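Local coordinates for protein glutamate receptor 1 (Adineta vaga, PDB 4IO2) that binds L-glutamate through the two-lobed ligand-binding domain described here and probably works, as a whole receptor, as a ligand-gated ion channel, at residues 8-13 with 78-83; 12-17 with 58-63; 69-74 with 208-213. All blocks are in the same frame, centred on the assembly; numbering follows the deposited sequence. Where two conformers were deposited one is given.

Contact 1 of 3, residues 8-13 with 78-83; sequences ITLRIG and DYDIAI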
loop_
_atom_site.group_PDB
_atom_site.type_symbol
_atom_site.label_atom_id
_atom_site.label_comp_id
_atom_site.label_asym_id
_atom_site.label_seq_id
_atom_site.Cartn_x
_atom_site.Cartn_y
_atom_site.Cartn_z
ATOM N N ILE A 8 -8.553 9.183 25.472
ATOM C CA ILE A 8 -9.784 9.433 24.734
ATOM C C ILE A 8 -10.471 8.109 24.462
ATOM O O ILE A 8 -9.807 7.131 24.128
ATOM C CB ILE A 8 -9.462 10.102 23.371
ATOM C CG1 ILE A 8 -8.714 11.436 23.580
ATOM C CG2 ILE A 8 -10.693 10.229 22.500
ATOM C CD1 ILE A 8 -9.494 12.461 24.381
ATOM N N THR A 9 -11.788 8.080 24.580
ATOM C CA THR A 9 -12.532 6.886 24.226
ATOM C C THR A 9 -12.877 6.888 22.742
ATOM O O THR A 9 -13.396 7.869 22.224
ATOM C CB THR A 9 -13.841 6.770 25.063
ATOM O OG1 THR A 9 -13.501 6.659 26.443
ATOM C CG2 THR A 9 -14.664 5.548 24.641
ATOM N N LEU A 10 -12.546 5.794 22.066
ATOM C CA LEU A 10 -12.923 5.585 20.671
ATOM C C LEU A 10 -13.935 4.496 20.550
ATOM O O LEU A 10 -13.688 3.368 20.979
ATOM C CB LEU A 10 -11.732 5.158 19.841
ATOM C CG LEU A 10 -10.662 6.191 19.634
ATOM C CD1 LEU A 10 -9.542 5.526 18.856
ATOM C CD2 LEU A 10 -11.214 7.415 18.947
ATOM N N ARG A 11 -15.053 4.806 19.919
ATOM C CA ARG A 11 -16.019 3.795 19.466
ATOM C C ARG A 11 -15.490 3.213 18.162
ATOM O O ARG A 11 -15.381 3.913 17.132
ATOM C CB ARG A 11 -17.405 4.403 19.239
ATOM C CG ARG A 11 -18.057 5.023 20.468
ATOM C CD ARG A 11 -19.272 5.865 20.074
ATOM N NE ARG A 11 -18.865 6.876 19.110
ATOM C CZ ARG A 11 -19.641 7.445 18.189
ATOM N NH1 ARG A 11 -20.947 7.195 18.121
ATOM N NH2 ARG A 11 -19.092 8.292 17.342
ATOM N N ILE A 12 -15.101 1.940 18.204
ATOM C CA ILE A 12 -14.405 1.266 17.098
ATOM C C ILE A 12 -15.329 0.241 16.462
ATOM O O ILE A 12 -15.645 -0.762 17.082
ATOM C CB ILE A 12 -13.136 0.553 17.577
ATOM C CG1 ILE A 12 -12.223 1.514 18.307
ATOM C CG2 ILE A 12 -12.438 -0.122 16.381
ATOM C CD1 ILE A 12 -10.936 0.884 18.865
ATOM N N GLY A 13 -15.802 0.533 15.254
ATOM C CA GLY A 13 -16.638 -0.405 14.523
ATOM C C GLY A 13 -15.786 -1.513 13.906
ATOM O O GLY A 13 -14.714 -1.239 13.329
ATOM N N ASP A 78 -21.824 7.011 13.722
ATOM C CA ASP A 78 -22.142 5.840 14.537
ATOM C C ASP A 78 -20.926 5.244 15.234
ATOM O O ASP A 78 -21.056 4.550 16.238
ATOM C CB ASP A 78 -22.798 4.740 13.710
ATOM C CG ASP A 78 -24.139 5.154 13.082
ATOM O OD1 ASP A 78 -24.580 6.330 13.190
ATOM O OD2 ASP A 78 -24.736 4.250 12.453
ATOM N N TYR A 79 -19.760 5.552 14.681
ATOM C CA TYR A 79 -18.476 5.086 15.201
ATOM C C TYR A 79 -17.487 6.249 15.067
ATOM O O TYR A 79 -17.707 7.171 14.278
ATOM C CB TYR A 79 -17.938 3.889 14.386
ATOM C CG TYR A 79 -18.919 2.742 14.225
ATOM C CD1 TYR A 79 -19.238 1.898 15.292
ATOM C CD2 TYR A 79 -19.567 2.524 13.029
ATOM C CE1 TYR A 79 -20.135 0.852 15.147
ATOM C CE2 TYR A 79 -20.467 1.467 12.871
ATOM C CZ TYR A 79 -20.770 0.649 13.925
ATOM O OH TYR A 79 -21.666 -0.378 13.721
ATOM N N ASP A 80 -16.389 6.173 15.799
ATOM C CA ASP A 80 -15.262 7.097 15.626
ATOM C C ASP A 80 -14.266 6.632 14.590
ATOM O O ASP A 80 -13.801 7.432 13.792
ATOM C CB ASP A 80 -14.568 7.364 16.964
ATOM C CG ASP A 80 -15.527 7.967 17.970
ATOM O OD1 ASP A 80 -16.218 8.972 17.627
ATOM O OD2 ASP A 80 -15.629 7.443 19.086
ATOM N N ILE A 81 -13.920 5.360 14.641
ATOM C CA ILE A 81 -13.116 4.741 13.590
ATOM C C ILE A 81 -13.729 3.373 13.277
ATOM O O ILE A 81 -14.523 2.855 14.059
ATOM C CB ILE A 81 -11.611 4.585 13.948
ATOM C CG1 ILE A 81 -11.423 3.665 15.161
ATOM C CG2 ILE A 81 -11.007 5.957 14.195
ATOM C CD1 ILE A 81 -9.933 3.353 15.498
ATOM N N ALA A 82 -13.337 2.794 12.160
ATOM C CA ALA A 82 -13.707 1.406 11.835
ATOM C C ALA A 82 -12.466 0.662 11.330
ATOM O O ALA A 82 -11.709 1.157 10.504
ATOM C CB ALA A 82 -14.856 1.336 10.805
ATOM N N ILE A 83 -12.259 -0.520 11.892
ATOM C CA ILE A 83 -11.090 -1.331 11.611
ATOM C C ILE A 83 -11.506 -2.678 11.090
ATOM O O ILE A 83 -12.297 -3.384 11.726
ATOM C CB ILE A 83 -10.181 -1.524 12.849
ATOM C CG1 ILE A 83 -9.754 -0.183 13.461
ATOM C CG2 ILE A 83 -8.963 -2.316 12.438
ATOM C CD1 ILE A 83 -8.944 -0.333 14.757
#

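Contact 2 of 3, residues 12-17 with 58-63; sequences IGVIES and VQLAPP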
loop_
_atom_site.group_PDB
_atom_site.type_symbol
_atom_site.label_atom_id
_atom_site.label_comp_id
_atom_site.label_asym_id
_atom_site.label_seq_id
_atom_site.Cartn_x
_atom_site.Cartn_y
_atom_site.Cartn_z
ATOM N N ILE A 12 -15.101 1.940 18.204
ATOM C CA ILE A 12 -14.405 1.266 17.098
ATOM C C ILE A 12 -15.329 0.241 16.462
ATOM O O ILE A 12 -15.645 -0.762 17.082
ATOM C CB ILE A 12 -13.136 0.553 17.577
ATOM C CG1 ILE A 12 -12.223 1.514 18.307
ATOM C CG2 ILE A 12 -12.438 -0.122 16.381
ATOM C CD1 ILE A 12 -10.936 0.884 18.865
ATOM N N GLY A 13 -15.802 0.533 15.254
ATOM C CA GLY A 13 -16.638 -0.405 14.523
ATOM C C GLY A 13 -15.786 -1.513 13.906
ATOM O O GLY A 13 -14.714 -1.239 13.329
ATOM N N VAL A 14 -16.250 -2.751 14.078
ATOM C CA VAL A 14 -15.635 -3.919 13.475
ATOM C C VAL A 14 -16.715 -4.704 12.775
ATOM O O VAL A 14 -17.908 -4.494 13.003
ATOM C CB VAL A 14 -14.854 -4.784 14.508
ATOM C CG1 VAL A 14 -13.716 -4.008 15.176
ATOM C CG2 VAL A 14 -15.733 -5.385 15.575
ATOM N N ILE A 15 -16.299 -5.566 11.849
ATOM C CA ILE A 15 -17.242 -6.298 10.992
ATOM C C ILE A 15 -16.773 -7.745 10.846
ATOM O O ILE A 15 -15.599 -8.026 10.636
ATOM C CB ILE A 15 -17.393 -5.571 9.628
ATOM C CG1 ILE A 15 -18.394 -6.259 8.723
ATOM C CG2 ILE A 15 -16.053 -5.364 8.893
ATOM C CD1 ILE A 15 -18.816 -5.438 7.512
ATOM N N GLU A 16 -17.698 -8.678 11.001
ATOM C CA GLU A 16 -17.349 -10.086 10.981
ATOM C C GLU A 16 -16.685 -10.484 9.659
ATOM O O GLU A 16 -17.235 -10.259 8.584
ATOM C CB GLU A 16 -18.606 -10.943 11.246
ATOM C CG GLU A 16 -18.320 -12.442 11.330
ATOM C CD GLU A 16 -19.499 -13.296 11.721
ATOM O OE1 GLU A 16 -20.590 -12.742 11.962
ATOM O OE2 GLU A 16 -19.340 -14.546 11.782
ATOM N N SER A 17 -15.546 -11.164 9.767
ATOM C CA SER A 17 -14.809 -11.663 8.610
ATOM C C SER A 17 -13.658 -12.509 9.139
ATOM O O SER A 17 -12.678 -11.958 9.632
ATOM C CB SER A 17 -14.237 -10.528 7.791
ATOM O OG SER A 17 -13.612 -11.067 6.655
ATOM N N VAL A 58 -15.228 -1.312 21.569
ATOM C CA VAL A 58 -15.295 -2.103 20.337
ATOM C C VAL A 58 -16.747 -2.522 20.098
ATOM O O VAL A 58 -17.377 -3.098 20.976
ATOM C CB VAL A 58 -14.394 -3.322 20.415
ATOM C CG1 VAL A 58 -14.563 -4.182 19.169
ATOM C CG2 VAL A 58 -12.950 -2.917 20.604
ATOM N N GLN A 59 -17.277 -2.178 18.934
ATOM C CA GLN A 59 -18.667 -2.413 18.590
ATOM C C GLN A 59 -18.760 -3.203 17.294
ATOM O O GLN A 59 -18.361 -2.728 16.237
ATOM C CB GLN A 59 -19.393 -1.082 18.448
ATOM C CG GLN A 59 -19.470 -0.274 19.730
ATOM C CD GLN A 59 -20.489 -0.836 20.710
ATOM O OE1 GLN A 59 -21.490 -1.413 20.311
ATOM N NE2 GLN A 59 -20.228 -0.667 21.995
ATOM N N LEU A 60 -19.287 -4.418 17.380
ATOM C CA LEU A 60 -19.516 -5.248 16.196
ATOM C C LEU A 60 -20.709 -4.718 15.400
ATOM O O LEU A 60 -21.818 -4.509 15.952
ATOM C CB LEU A 60 -19.778 -6.676 16.636
ATOM C CG LEU A 60 -20.093 -7.735 15.566
ATOM C CD1 LEU A 60 -18.885 -7.924 14.654
ATOM C CD2 LEU A 60 -20.515 -9.043 16.245
ATOM N N ALA A 61 -20.491 -4.509 14.103
ATOM C CA ALA A 61 -21.583 -4.080 13.230
ATOM C C ALA A 61 -22.649 -5.170 13.218
ATOM O O ALA A 61 -22.340 -6.368 13.282
ATOM C CB ALA A 61 -21.084 -3.803 11.842
ATOM N N PRO A 62 -23.905 -4.761 13.114
ATOM C CA PRO A 62 -25.003 -5.723 12.993
ATOM C C PRO A 62 -24.781 -6.714 11.859
ATOM O O PRO A 62 -24.195 -6.368 10.854
ATOM C CB PRO A 62 -26.208 -4.832 12.684
ATOM C CG PRO A 62 -25.879 -3.536 13.280
ATOM C CD PRO A 62 -24.391 -3.371 13.131
ATOM N N PRO A 63 -25.316 -7.930 11.995
ATOM C CA PRO A 63 -25.009 -9.061 11.107
ATOM C C PRO A 63 -25.102 -8.737 9.606
ATOM O O PRO A 63 -24.256 -9.151 8.800
ATOM C CB PRO A 63 -26.069 -10.108 11.471
ATOM C CG PRO A 63 -26.668 -9.664 12.756
ATOM C CD PRO A 63 -26.418 -8.211 12.929
HETATM O O HOH W 1 -20.594 -7.833 11.404
#

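Contact 3 of 3, residues 69-74 with 208-213; sequences GLVLAL and GIVTPK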
loop_
_atom_site.group_PDB
_atom_site.type_symbol
_atom_site.label_atom_id
_atom_site.label_comp_id
_atom_site.label_asym_id
_atom_site.label_seq_id
_atom_site.Cartn_x
_atom_site.Cartn_y
_atom_site.Cartn_z
ATOM N N GLY A 69 -21.887 -0.139 3.773
ATOM C CA GLY A 69 -22.775 0.237 4.888
ATOM C C GLY A 69 -22.029 0.641 6.165
ATOM O O GLY A 69 -22.405 1.607 6.859
ATOM N N LEU A 70 -20.959 -0.075 6.480
ATOM C CA LEU A 70 -20.116 0.256 7.627
ATOM C C LEU A 70 -19.483 1.639 7.437
ATOM O O LEU A 70 -19.455 2.461 8.385
ATOM C CB LEU A 70 -19.034 -0.821 7.814
ATOM C CG LEU A 70 -18.054 -0.572 8.966
ATOM C CD1 LEU A 70 -18.739 -0.546 10.301
ATOM C CD2 LEU A 70 -17.000 -1.631 8.909
ATOM N N VAL A 71 -18.959 1.906 6.239
ATOM C CA VAL A 71 -18.358 3.204 5.947
ATOM C C VAL A 71 -19.405 4.321 6.121
ATOM O O VAL A 71 -19.129 5.358 6.735
ATOM C CB VAL A 71 -17.765 3.185 4.526
ATOM C CG1 VAL A 71 -17.347 4.546 4.060
ATOM C CG2 VAL A 71 -16.587 2.208 4.488
ATOM N N LEU A 72 -20.597 4.116 5.560
ATOM C CA LEU A 72 -21.662 5.098 5.687
ATOM C C LEU A 72 -22.078 5.329 7.139
ATOM O O LEU A 72 -22.363 6.457 7.542
ATOM C CB LEU A 72 -22.881 4.657 4.860
ATOM C CG LEU A 72 -22.687 4.828 3.355
ATOM C CD1 LEU A 72 -23.691 3.965 2.587
ATOM C CD2 LEU A 72 -22.819 6.269 2.964
ATOM N N ALA A 73 -22.116 4.268 7.918
ATOM C CA ALA A 73 -22.454 4.370 9.347
ATOM C C ALA A 73 -21.414 5.213 10.071
ATOM O O ALA A 73 -21.772 6.089 10.878
ATOM C CB ALA A 73 -22.567 2.988 9.963
ATOM N N LEU A 74 -20.131 5.022 9.758
ATOM C CA LEU A 74 -19.121 5.842 10.384
ATOM C C LEU A 74 -19.332 7.305 9.972
ATOM O O LEU A 74 -19.262 8.214 10.803
ATOM C CB LEU A 74 -17.723 5.363 10.008
ATOM C CG LEU A 74 -16.651 6.198 10.711
ATOM C CD1 LEU A 74 -15.501 5.331 11.114
ATOM C CD2 LEU A 74 -16.172 7.369 9.863
ATOM N N GLY A 208 -7.425 0.134 4.919
ATOM C CA GLY A 208 -7.115 1.250 5.800
ATOM C C GLY A 208 -8.128 1.313 6.901
ATOM O O GLY A 208 -9.259 0.838 6.758
ATOM N N ILE A 209 -7.732 1.958 7.994
ATOM C CA ILE A 209 -8.672 2.270 9.070
ATOM C C ILE A 209 -9.522 3.467 8.625
ATOM O O ILE A 209 -8.993 4.465 8.179
ATOM C CB ILE A 209 -7.926 2.539 10.395
ATOM C CG1 ILE A 209 -7.245 1.236 10.824
ATOM C CG2 ILE A 209 -8.913 3.028 11.456
ATOM C CD1 ILE A 209 -6.443 1.368 12.113
ATOM N N VAL A 210 -10.835 3.343 8.733
ATOM C CA VAL A 210 -11.744 4.404 8.349
ATOM C C VAL A 210 -11.814 5.412 9.467
ATOM O O VAL A 210 -12.001 5.045 10.620
ATOM C CB VAL A 210 -13.164 3.848 8.081
ATOM C CG1 VAL A 210 -14.056 4.958 7.567
ATOM C CG2 VAL A 210 -13.150 2.693 7.109
ATOM N N THR A 211 -11.711 6.687 9.124
ATOM C CA THR A 211 -11.830 7.787 10.085
ATOM C C THR A 211 -12.711 8.874 9.482
ATOM O O THR A 211 -12.921 8.922 8.283
ATOM C CB THR A 211 -10.459 8.402 10.477
ATOM O OG1 THR A 211 -9.996 9.277 9.463
ATOM C CG2 THR A 211 -9.401 7.352 10.723
ATOM N N PRO A 212 -13.149 9.812 10.306
ATOM C CA PRO A 212 -13.827 10.960 9.726
ATOM C C PRO A 212 -12.898 11.747 8.818
ATOM O O PRO A 212 -11.689 11.738 9.055
ATOM C CB PRO A 212 -14.222 11.801 10.960
ATOM C CG PRO A 212 -14.280 10.800 12.077
ATOM C CD PRO A 212 -13.168 9.835 11.780
ATOM N N LYS A 213 -13.456 12.483 7.860
ATOM C CA LYS A 213 -12.643 13.423 7.125
ATOM C C LYS A 213 -12.143 14.518 8.060
ATOM O O LYS A 213 -12.807 14.877 9.032
ATOM C CB LYS A 213 -13.460 14.031 5.991
ATOM C CG LYS A 213 -13.733 13.016 4.882
ATOM C CD LYS A 213 -14.294 13.700 3.662
ATOM C CE LYS A 213 -15.709 14.134 3.859
ATOM N NZ LYS A 213 -16.218 14.779 2.597
#

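Contact 1 of 3, residues 8-13 with 78-83
Arg11 and Asp80 are joined by both backbone and side chain. Asp80 OD2 accepts from Arg11 N at 2.8 Å and also from Arg11 NE, while OD1 takes an almost straight bond from Arg11 NH2 at 3.0 Å. The guanidinium offers these two nitrogens edge-on, in its own plane, but the guanidinium and carboxylate planes are 58° apart, and both carboxylate oxygens are met by the side chain from above the carboxylate plane. A bend at chi3 (-56°) turns the guanidinium back across the aspartate, the two side chains crossing at about a right angle, and NH1 goes on to Gly77 O. In return, Arg11 O receives both Asp80 N and Ile81 N, a double load where the second segment enters the sheet. Further on the pairing is parallel: Gly13 N bonds to Ile81 O at 2.9 Å, and Ile83 N to Gly13 O.

Tyr79 lays one ring face over Gly13, with CA 3.9 Å from the ring centroid in a CH-pi contact; any CB at Gly13 would collide with Tyr79 CG. On the other side of the strands, Ile81 has CG1 between its backbone N and carbonyl carbon (chi1 62°), which places it alongside Ile12 CG1, 3.9 Å away. Leu10 CD1 meets Ile81 CD1, and Ile12 CG2 touches Ile83 CD1; Ile12 and Ile83 also pack on helix 40-52. This is the parallel sheet, with strand 9-14 central, of a periplasmic-binding-protein-like lobe.

Contact 2 of 3, residues 12-17 with 58-63
Strands 12-14 and 58-60 run parallel, their axes 4.7 Å apart at closest and inclined at 32°, with Ile12, Gly13 and Val14 level with Val58, Gln59 and Leu60. They are the two strands of a beta-alpha-beta crossover, with strands 22-25 and 35-38 inserted before its helix, 40-52, which covers the face bearing Ile12, Val14 and Val58. Three backbone bonds alternate between them: Gln59 N to Ile12 O, Val14 N to Gln59 O, and Ala61 N to Val14 O at 2.8 Å.

Val14 is the central side chain. With chi1 at -60° its CG2 sits between backbone N and carbonyl carbon and leans across to the neighbouring strand, 4.0 Å from Val58 CG1 and 4.2 Å from Leu60 CD1. Beta-branched Val14 and Val58 suit extended strands and both pack on Ile45 of the helix. Leu60 reaches further, its CD1 lying 3.9 Å from Glu16 N. On the other face Gln59 has Gly13, without a side chain, as its neighbour. Small Ala61 rests its CB 3.5 Å from Val14 O. Past the last direct bond the chains continue as loops, and one water spans them, accepting from Glu16 N and donating to Ala61 O, each 3.0 Å away.

Contact 3 of 3, residues 69-74 with 208-213
The helical turn that brings Leu74 against Val210 is closed by the bond from Ala73 N to Gly69 O, at 2.9 Å, followed by Leu74 N to Leu70 O at 3.0 Å. These bonds stay inside helix 67-75; between helix and strand only van der Waals contacts are made, the leucine methyls also resting on backbone atoms. Leu74 does most of it. Its CG stands anti to the backbone N (chi1 -178°), carrying the fork out from the helix, while chi2, at 143°, is off a staggered value, with CD1 set against Val210 and CD2 against the Thr211-Pro212 peptide. CD1 lies 3.5 Å from Val210 O and 3.8 Å from Val210 CG1. CD2 is 3.8 Å from Thr211 C and reaches the proline ring at Pro212 CD, 4.3 Å away.

Val210 points back at the helix, so the two side chains slide past each other in opposite directions; its other methyl, CG2, meets Val71 CG2 at 4.3 Å. Both Leu74 and Val210 also touch Ala82, whose small side chain leaves room for them. Cut back to an alanine, Leu74 would lose both methyls, which would probably open a gap beside Val210 and over the Thr211-Pro212 peptide. The side chain of Val71 lies about 4 Å from that of glutamate-binding Arg92. Helix 67-75 thus packs on strand 200-211 close behind the ligand pocket, as in the alpha/beta lobe of a periplasmic-binding-protein-like domain.

Contacts 1 and 2 share strand 9-14: residues 78-83 pair with it along one edge and residues 58-63 along the other, making it the middle of a three-stranded parallel sheet. Both are backbone-bonded and only partly buried, but contact 1 adds a salt bridge toward the surface whereas contact 2 adds a bridging water. Tyr79 joins them: its ring packs on Gln59 and its hydroxyl lies by Ala61 and Pro62. Contact 3 is the buried, apolar one, laying helix 67-75 against strand 200-211. It meets contact 1 at Ala82, whose O probably bonds to Val210 N, and contact 2 where Leu70 touches Ile15 and Ala61. All three build the same lobe.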